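Abbfa_003403 (Acinetobacter baumannii, PDB 4ZXH) is a four-domain nonribosomal peptide synthetase that probably activates an amino acid, condenses it and releases the product through its condensation, adenylation, carrier and thioesterase domains. Local coordinates at residues I645-S650 with E787-T792; G734-C739 with C758-Y763. All blocks are in the same frame, centred on the assembly; numbering follows the deposited sequence.

Overall arrangement
Both contacts lie in the adenylation part of the chain and involve one mixed sheet, contact 2 through its inner strands 735-740 and 756-763, contact 1 at the turn that follows 787-788, one of its two edge strands. Strand 773-777 stands between them. The distance is about 16 Å between centres and about 5 Å at the nearest atoms. The chain runs through contact 2 between the two halves of contact 1. Contact 2 is pairing within the sheet, whereas contact 1 ties helix 641-655 to the turn in which the chain leaves that sheet. Residues 761-763 of contact 2 begin the N-x-Y-G-P-T-E motif, which in related adenylation domains borders the adenylate pocket.

Contact 1. Residues I645-S650 with E787-T792; sequences INFLLS and EPLANT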
ATOM      1  N   ILE A 645       9.808   5.440 -44.372  1.00 32.67           N
ATOM      2  CA  ILE A 645      10.989   6.257 -44.559  1.00 29.11           C
ATOM      3  C   ILE A 645      10.961   7.432 -43.552  1.00 38.47           C
ATOM      4  O   ILE A 645      11.995   7.810 -43.000  1.00 45.48           O
ATOM      5  CB  ILE A 645      11.116   6.732 -46.049  1.00 30.05           C
ATOM      6  CG1 ILE A 645      12.403   7.533 -46.256  1.00 36.16           C
ATOM      7  CG2 ILE A 645       9.869   7.484 -46.544  1.00 30.36           C
ATOM      8  CD1 ILE A 645      13.643   6.670 -46.138  1.00 39.60           C
ATOM      9  N   ASN A 646       9.776   7.973 -43.279  1.00 33.06           N
ATOM     10  CA  ASN A 646       9.621   8.943 -42.205  1.00 36.50           C
ATOM     11  C   ASN A 646      10.131   8.402 -40.876  1.00 41.45           C
ATOM     12  O   ASN A 646      10.849   9.083 -40.149  1.00 44.72           O
ATOM     13  CB  ASN A 646       8.160   9.347 -42.045  1.00 38.60           C
ATOM     14  CG  ASN A 646       7.959  10.351 -40.928  1.00 44.55           C
ATOM     15  OD1 ASN A 646       8.305  11.525 -41.053  1.00 41.04           O
ATOM     16  ND2 ASN A 646       7.438   9.877 -39.809  1.00 46.24           N
ATOM     17  N   PHE A 647       9.742   7.173 -40.562  1.00 34.27           N
ATOM     18  CA  PHE A 647      10.181   6.522 -39.343  1.00 35.24           C
ATOM     19  C   PHE A 647      11.696   6.352 -39.289  1.00 38.20           C
ATOM     20  O   PHE A 647      12.338   6.768 -38.334  1.00 41.38           O
ATOM     21  CB  PHE A 647       9.500   5.163 -39.206  1.00 34.92           C
ATOM     22  CG  PHE A 647      10.165   4.246 -38.215  1.00 37.46           C
ATOM     23  CD1 PHE A 647      10.066   4.484 -36.854  1.00 34.82           C
ATOM     24  CD2 PHE A 647      10.879   3.137 -38.649  1.00 35.14           C
ATOM     25  CE1 PHE A 647      10.664   3.640 -35.949  1.00 36.84           C
ATOM     26  CE2 PHE A 647      11.486   2.292 -37.746  1.00 35.46           C
ATOM     27  CZ  PHE A 647      11.385   2.548 -36.399  1.00 37.33           C
ATOM     28  N   LEU A 648      12.250   5.734 -40.324  1.00 38.85           N
ATOM     29  CA  LEU A 648      13.669   5.421 -40.386  1.00 39.83           C
ATOM     30  C   LEU A 648      14.536   6.657 -40.254  1.00 42.40           C
ATOM     31  O   LEU A 648      15.492   6.659 -39.474  1.00 49.66           O
ATOM     32  CB  LEU A 648      13.992   4.688 -41.694  1.00 41.33           C
ATOM     33  CG  LEU A 648      13.489   3.243 -41.656  1.00 36.42           C
ATOM     34  CD1 LEU A 648      13.572   2.573 -43.011  1.00 33.66           C
ATOM     35  CD2 LEU A 648      14.283   2.477 -40.617  1.00 36.38           C
ATOM     36  N   LEU A 649      14.200   7.706 -41.000  1.00 39.13           N
ATOM     37  CA  LEU A 649      14.962   8.955 -40.932  1.00 39.91           C
ATOM     38  C   LEU A 649      14.869   9.595 -39.551  1.00 43.19           C
ATOM     39  O   LEU A 649      15.850  10.122 -39.029  1.00 47.99           O
ATOM     40  CB  LEU A 649      14.486   9.945 -41.993  1.00 38.27           C
ATOM     41  CG  LEU A 649      14.830   9.616 -43.447  1.00 40.60           C
ATOM     42  CD1 LEU A 649      14.346  10.723 -44.351  1.00 41.35           C
ATOM     43  CD2 LEU A 649      16.329   9.405 -43.599  1.00 42.60           C
ATOM     44  N   SER A 650      13.677   9.543 -38.966  1.00 43.08           N
ATOM     45  CA  SER A 650      13.438  10.094 -37.638  1.00 43.57           C
ATOM     46  C   SER A 650      14.303   9.357 -36.625  1.00 45.85           C
ATOM     47  O   SER A 650      14.892   9.953 -35.724  1.00 51.80           O
ATOM     48  CB  SER A 650      11.961   9.969 -37.265  1.00 44.61           C
ATOM     49  OG  SER A 650      11.558  10.948 -36.324  1.00 48.78           O
ATOM     50  N   GLU A 787       9.577  11.689 -26.286  1.00 53.26           N
ATOM     51  CA  GLU A 787       9.319  12.650 -27.347  1.00 58.22           C
ATOM     52  C   GLU A 787       8.729  11.984 -28.591  1.00 59.33           C
ATOM     53  O   GLU A 787       9.153  10.895 -28.980  1.00 59.04           O
ATOM     54  CB  GLU A 787      10.621  13.357 -27.714  1.00 71.97           C
ATOM     55  CG  GLU A 787      11.220  14.227 -26.609  1.00 84.79           C
ATOM     56  CD  GLU A 787      12.546  14.860 -27.032  1.00101.55           C
ATOM     57  OE1 GLU A 787      13.425  14.118 -27.532  1.00108.71           O
ATOM     58  OE2 GLU A 787      12.712  16.091 -26.872  1.00103.62           O
ATOM     59  N   PRO A 788       7.754  12.645 -29.231  1.00 60.04           N
ATOM     60  CA  PRO A 788       7.170  12.174 -30.500  1.00 50.04           C
ATOM     61  C   PRO A 788       8.160  12.265 -31.658  1.00 42.91           C
ATOM     62  O   PRO A 788       8.937  13.220 -31.727  1.00 45.36           O
ATOM     63  CB  PRO A 788       5.996  13.138 -30.743  1.00 50.06           C
ATOM     64  CG  PRO A 788       5.847  13.947 -29.479  1.00 52.57           C
ATOM     65  CD  PRO A 788       7.168  13.918 -28.781  1.00 56.65           C
ATOM     66  N   LEU A 789       8.118  11.295 -32.562  1.00 39.73           N
ATOM     67  CA  LEU A 789       8.951  11.309 -33.766  1.00 41.24           C
ATOM     68  C   LEU A 789       8.508  12.382 -34.762  1.00 48.82           C
ATOM     69  O   LEU A 789       7.537  13.101 -34.518  1.00 50.15           O
ATOM     70  CB  LEU A 789       8.915   9.950 -34.453  1.00 34.27           C
ATOM     71  CG  LEU A 789       9.938   8.906 -34.048  1.00 31.61           C
ATOM     72  CD1 LEU A 789       9.862   8.670 -32.565  1.00 47.14           C
ATOM     73  CD2 LEU A 789       9.624   7.630 -34.800  1.00 29.77           C
ATOM     74  N   ALA A 790       9.203  12.460 -35.898  1.00 45.34           N
ATOM     75  CA  ALA A 790       8.966  13.531 -36.864  1.00 46.21           C
ATOM     76  C   ALA A 790       7.604  13.384 -37.526  1.00 50.83           C
ATOM     77  O   ALA A 790       7.226  12.292 -37.952  1.00 53.57           O
ATOM     78  CB  ALA A 790      10.055  13.557 -37.900  1.00 38.00           C
ATOM     79  N   ASN A 791       6.870  14.490 -37.581  1.00 37.99           N
ATOM     80  CA  ASN A 791       5.551  14.533 -38.195  1.00 47.63           C
ATOM     81  C   ASN A 791       4.574  13.590 -37.504  1.00 46.58           C
ATOM     82  O   ASN A 791       3.730  12.949 -38.132  1.00 47.40           O
ATOM     83  CB  ASN A 791       5.663  14.219 -39.683  1.00 49.27           C
ATOM     84  CG  ASN A 791       6.791  14.978 -40.331  1.00 52.62           C
ATOM     85  OD1 ASN A 791       6.701  16.191 -40.531  1.00 53.28           O
ATOM     86  ND2 ASN A 791       7.873  14.276 -40.644  1.00 48.65           N
ATOM     87  N   THR A 792       4.718  13.520 -36.191  1.00 46.66           N
ATOM     88  CA  THR A 792       3.848  12.726 -35.348  1.00 41.22           C
ATOM     89  C   THR A 792       3.242  13.664 -34.306  1.00 46.25           C
ATOM     90  O   THR A 792       3.923  14.559 -33.785  1.00 46.84           O
ATOM     91  CB  THR A 792       4.622  11.573 -34.662  1.00 36.57           C
ATOM     92  OG1 THR A 792       5.310  10.780 -35.648  1.00 40.32           O
ATOM     93  CG2 THR A 792       3.665  10.689 -33.876  1.00 31.82           C
TER
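The carboxamides of Asn646 and Asn791 meet with their planes 51° apart, and the ring of Phe647 meets Leu789 at its edge, where CD1 lies 3.8 Å from Leu789 CD2, near the ring plane. Asn646 uses both ends of its amide. Its OD1 accepts a bond from Asn791 ND2 at 2.8 Å, while its ND2 donates to the backbone O of Ala790 at 3.1 Å, a partner that lies in the Asn646 amide plane. With CG trans to the backbone N (chi1 180°), the amide extends from the helix to the turn, and the two bonds fix its rotation. Ala790 O also receives a weak bond from Thr792 OG1. One helical turn further on, Ser650 OG accepts the N-H of Ala790 at 2.8 Å, with an angle of 162° at the hydrogen, and touches Leu789 CB at 3.4 Å. Ala790 is thus gripped through both its N and its O by side chains of one helix. Asn791 OD1 accepts a bond from Thr476 N, and Phe647 also packs on Leu676 of helix 674-679. Leu789 to Thr792 form a type II beta turn, here side-chain-bonded to helix 641-655 and leading from edge strand 787-788 into strand 792-797, part of the antiparallel sheet that follows in the adenylation domain.

Contact 2. Residues G734-C739 with C758-Y763; sequences GLTALC and CLWNVY
Ala737 and Leu759 form the apolar centre, CB of the alanine lying 3.9 Å from CD1 of the leucine. The strands that carry them are the two parallel arms of a beta-alpha-beta crossover built from strand 735-740, helix 746-753 and strand 756-763, with local axes 4.7 Å apart and 17° from parallel. Leu759 has CG trans to its backbone N (chi1 -176°), and its end comes back toward the neighbouring strand. Cys739 CB adds a looser contact with the same CD1 on this face, where Trp721 of helix 718-725 packs against both Ala737 and Cys739. On the opposite face Leu738 CG rests 4.2 Å from Trp760 CB. Thr736 turns its methyl to the indole edge, CG2 lying in the ring plane 4.0 Å from Trp760 CD1, while its hydroxyl OG1 is beside Cys758 CB. Between the two faces runs the parallel ladder. It begins with a weak bond from Cys758 N to Leu735 O, then Ala737 N reaches Cys758 O at 2.7 Å. Trp760 is held through both backbone groups, its N bonding to Ala737 O and its O receiving Cys739 N. Farther along, Asn761 opens the N-x-Y-G-P-T-E motif, and its ND2 donates to Asp784 O, in the link between strands 773-777 and 787-788. At this end Val762 N donates to Cys739 O at 3.0 Å, with 146° at the hydrogen.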
ATOM      1  N   GLY A 734      29.728   0.926 -25.161  1.00 72.00           N
ATOM      2  CA  GLY A 734      29.579   1.540 -26.470  1.00 72.19           C
ATOM      3  C   GLY A 734      28.288   1.132 -27.155  1.00 73.95           C
ATOM      4  O   GLY A 734      28.010   1.551 -28.283  1.00 75.26           O
ATOM      5  N   LEU A 735      27.492   0.316 -26.469  1.00 70.98           N
ATOM      6  CA  LEU A 735      26.244  -0.189 -27.037  1.00 65.35           C
ATOM      7  C   LEU A 735      25.064   0.758 -26.815  1.00 61.39           C
ATOM      8  O   LEU A 735      24.807   1.209 -25.695  1.00 63.80           O
ATOM      9  CB  LEU A 735      25.910  -1.559 -26.447  1.00 59.81           C
ATOM     10  CG  LEU A 735      24.559  -2.144 -26.848  1.00 51.98           C
ATOM     11  CD1 LEU A 735      24.626  -2.717 -28.250  1.00 59.98           C
ATOM     12  CD2 LEU A 735      24.108  -3.200 -25.854  1.00 53.38           C
ATOM     13  N   THR A 736      24.352   1.057 -27.892  1.00 56.66           N
ATOM     14  CA  THR A 736      23.105   1.791 -27.795  1.00 54.30           C
ATOM     15  C   THR A 736      21.935   0.813 -27.769  1.00 51.91           C
ATOM     16  O   THR A 736      21.738   0.049 -28.707  1.00 61.21           O
ATOM     17  CB  THR A 736      22.931   2.776 -28.956  1.00 50.62           C
ATOM     18  OG1 THR A 736      23.845   3.873 -28.792  1.00 54.42           O
ATOM     19  CG2 THR A 736      21.508   3.301 -28.981  1.00 42.65           C
ATOM     20  N   ALA A 737      21.168   0.837 -26.686  1.00 46.88           N
ATOM     21  CA  ALA A 737      20.065  -0.098 -26.500  1.00 41.85           C
ATOM     22  C   ALA A 737      18.697   0.535 -26.759  1.00 43.70           C
ATOM     23  O   ALA A 737      18.460   1.711 -26.482  1.00 46.90           O
ATOM     24  CB  ALA A 737      20.109  -0.678 -25.098  1.00 39.08           C
ATOM     25  N   LEU A 738      17.793  -0.262 -27.304  1.00 41.24           N
ATOM     26  CA  LEU A 738      16.425   0.170 -27.468  1.00 39.21           C
ATOM     27  C   LEU A 738      15.548  -0.859 -26.792  1.00 44.83           C
ATOM     28  O   LEU A 738      15.740  -2.064 -26.967  1.00 43.22           O
ATOM     29  CB  LEU A 738      16.047   0.324 -28.940  1.00 33.62           C
ATOM     30  CG  LEU A 738      16.700   1.492 -29.669  1.00 43.33           C
ATOM     31  CD1 LEU A 738      18.071   1.099 -30.193  1.00 44.49           C
ATOM     32  CD2 LEU A 738      15.821   1.978 -30.798  1.00 48.69           C
ATOM     33  N   CYS A 739      14.595  -0.374 -26.010  1.00 43.87           N
ATOM     34  CA  CYS A 739      13.662  -1.235 -25.308  1.00 40.06           C
ATOM     35  C   CYS A 739      12.251  -0.808 -25.667  1.00 41.19           C
ATOM     36  O   CYS A 739      11.889   0.348 -25.441  1.00 44.40           O
ATOM     37  CB  CYS A 739      13.891  -1.146 -23.801  1.00 40.71           C
ATOM     38  SG  CYS A 739      13.026  -2.367 -22.816  1.00 51.03           S
ATOM     39  N   CYS A 758      23.790   3.881 -23.823  1.00 60.97           N
ATOM     40  CA  CYS A 758      22.638   4.731 -24.108  1.00 50.73           C
ATOM     41  C   CYS A 758      21.369   3.868 -24.160  1.00 50.38           C
ATOM     42  O   CYS A 758      21.344   2.823 -24.813  1.00 51.86           O
ATOM     43  CB  CYS A 758      22.841   5.487 -25.425  1.00 49.25           C
ATOM     44  SG  CYS A 758      21.511   6.643 -25.892  1.00 72.44           S
ATOM     45  N   LEU A 759      20.322   4.298 -23.464  1.00 50.18           N
ATOM     46  CA  LEU A 759      19.068   3.550 -23.430  1.00 44.15           C
ATOM     47  C   LEU A 759      17.902   4.381 -23.981  1.00 46.88           C
ATOM     48  O   LEU A 759      17.646   5.488 -23.501  1.00 47.61           O
ATOM     49  CB  LEU A 759      18.769   3.099 -21.995  1.00 46.16           C
ATOM     50  CG  LEU A 759      17.538   2.223 -21.742  1.00 52.55           C
ATOM     51  CD1 LEU A 759      17.550   0.963 -22.616  1.00 49.30           C
ATOM     52  CD2 LEU A 759      17.454   1.848 -20.280  1.00 54.42           C
ATOM     53  N   TRP A 760      17.207   3.861 -24.991  1.00 47.16           N
ATOM     54  CA  TRP A 760      15.961   4.473 -25.448  1.00 35.30           C
ATOM     55  C   TRP A 760      14.757   3.638 -25.031  1.00 45.21           C
ATOM     56  O   TRP A 760      14.708   2.436 -25.310  1.00 48.81           O
ATOM     57  CB  TRP A 760      15.961   4.640 -26.957  1.00 34.62           C
ATOM     58  CG  TRP A 760      16.980   5.614 -27.458  1.00 51.78           C
ATOM     59  CD1 TRP A 760      18.261   5.339 -27.858  1.00 46.97           C
ATOM     60  CD2 TRP A 760      16.801   7.023 -27.628  1.00 47.91           C
ATOM     61  NE1 TRP A 760      18.890   6.495 -28.253  1.00 46.39           N
ATOM     62  CE2 TRP A 760      18.018   7.544 -28.116  1.00 45.86           C
ATOM     63  CE3 TRP A 760      15.734   7.898 -27.401  1.00 47.96           C
ATOM     64  CZ2 TRP A 760      18.196   8.899 -28.386  1.00 47.10           C
ATOM     65  CZ3 TRP A 760      15.910   9.242 -27.671  1.00 50.72           C
ATOM     66  CH2 TRP A 760      17.133   9.731 -28.159  1.00 47.20           C
ATOM     67  N   ASN A 761      13.797   4.256 -24.342  1.00 39.27           N
ATOM     68  CA  ASN A 761      12.486   3.627 -24.188  1.00 36.27           C
ATOM     69  C   ASN A 761      11.616   4.126 -25.322  1.00 41.14           C
ATOM     70  O   ASN A 761      11.504   5.325 -25.553  1.00 46.86           O
ATOM     71  CB  ASN A 761      11.841   3.932 -22.844  1.00 38.81           C
ATOM     72  CG  ASN A 761      10.475   3.279 -22.692  1.00 47.76           C
ATOM     73  OD1 ASN A 761      10.265   2.136 -23.106  1.00 52.22           O
ATOM     74  ND2 ASN A 761       9.525   4.020 -22.120  1.00 52.90           N
ATOM     75  N   VAL A 762      11.010   3.201 -26.043  1.00 35.54           N
ATOM     76  CA  VAL A 762      10.470   3.536 -27.338  1.00 35.33           C
ATOM     77  C   VAL A 762       9.090   2.866 -27.509  1.00 33.99           C
ATOM     78  O   VAL A 762       8.853   1.761 -27.000  1.00 31.66           O
ATOM     79  CB  VAL A 762      11.501   3.145 -28.432  1.00 36.45           C
ATOM     80  CG1 VAL A 762      11.536   1.655 -28.660  1.00 29.61           C
ATOM     81  CG2 VAL A 762      11.248   3.886 -29.705  1.00 44.97           C
ATOM     82  N   TYR A 763       8.162   3.566 -28.161  1.00 27.19           N
ATOM     83  CA  TYR A 763       6.749   3.167 -28.150  1.00 31.57           C
ATOM     84  C   TYR A 763       6.027   3.476 -29.467  1.00 32.53           C
ATOM     85  O   TYR A 763       6.378   4.421 -30.194  1.00 29.49           O
ATOM     86  CB  TYR A 763       6.003   3.847 -26.982  1.00 36.45           C
ATOM     87  CG  TYR A 763       4.487   3.806 -27.088  1.00 39.91           C
ATOM     88  CD1 TYR A 763       3.762   2.766 -26.534  1.00 36.26           C
ATOM     89  CD2 TYR A 763       3.777   4.818 -27.748  1.00 42.21           C
ATOM     90  CE1 TYR A 763       2.370   2.718 -26.642  1.00 40.27           C
ATOM     91  CE2 TYR A 763       2.387   4.776 -27.864  1.00 37.07           C
ATOM     92  CZ  TYR A 763       1.694   3.724 -27.307  1.00 40.46           C
ATOM     93  OH  TYR A 763       0.325   3.669 -27.409  1.00 40.65           O
TER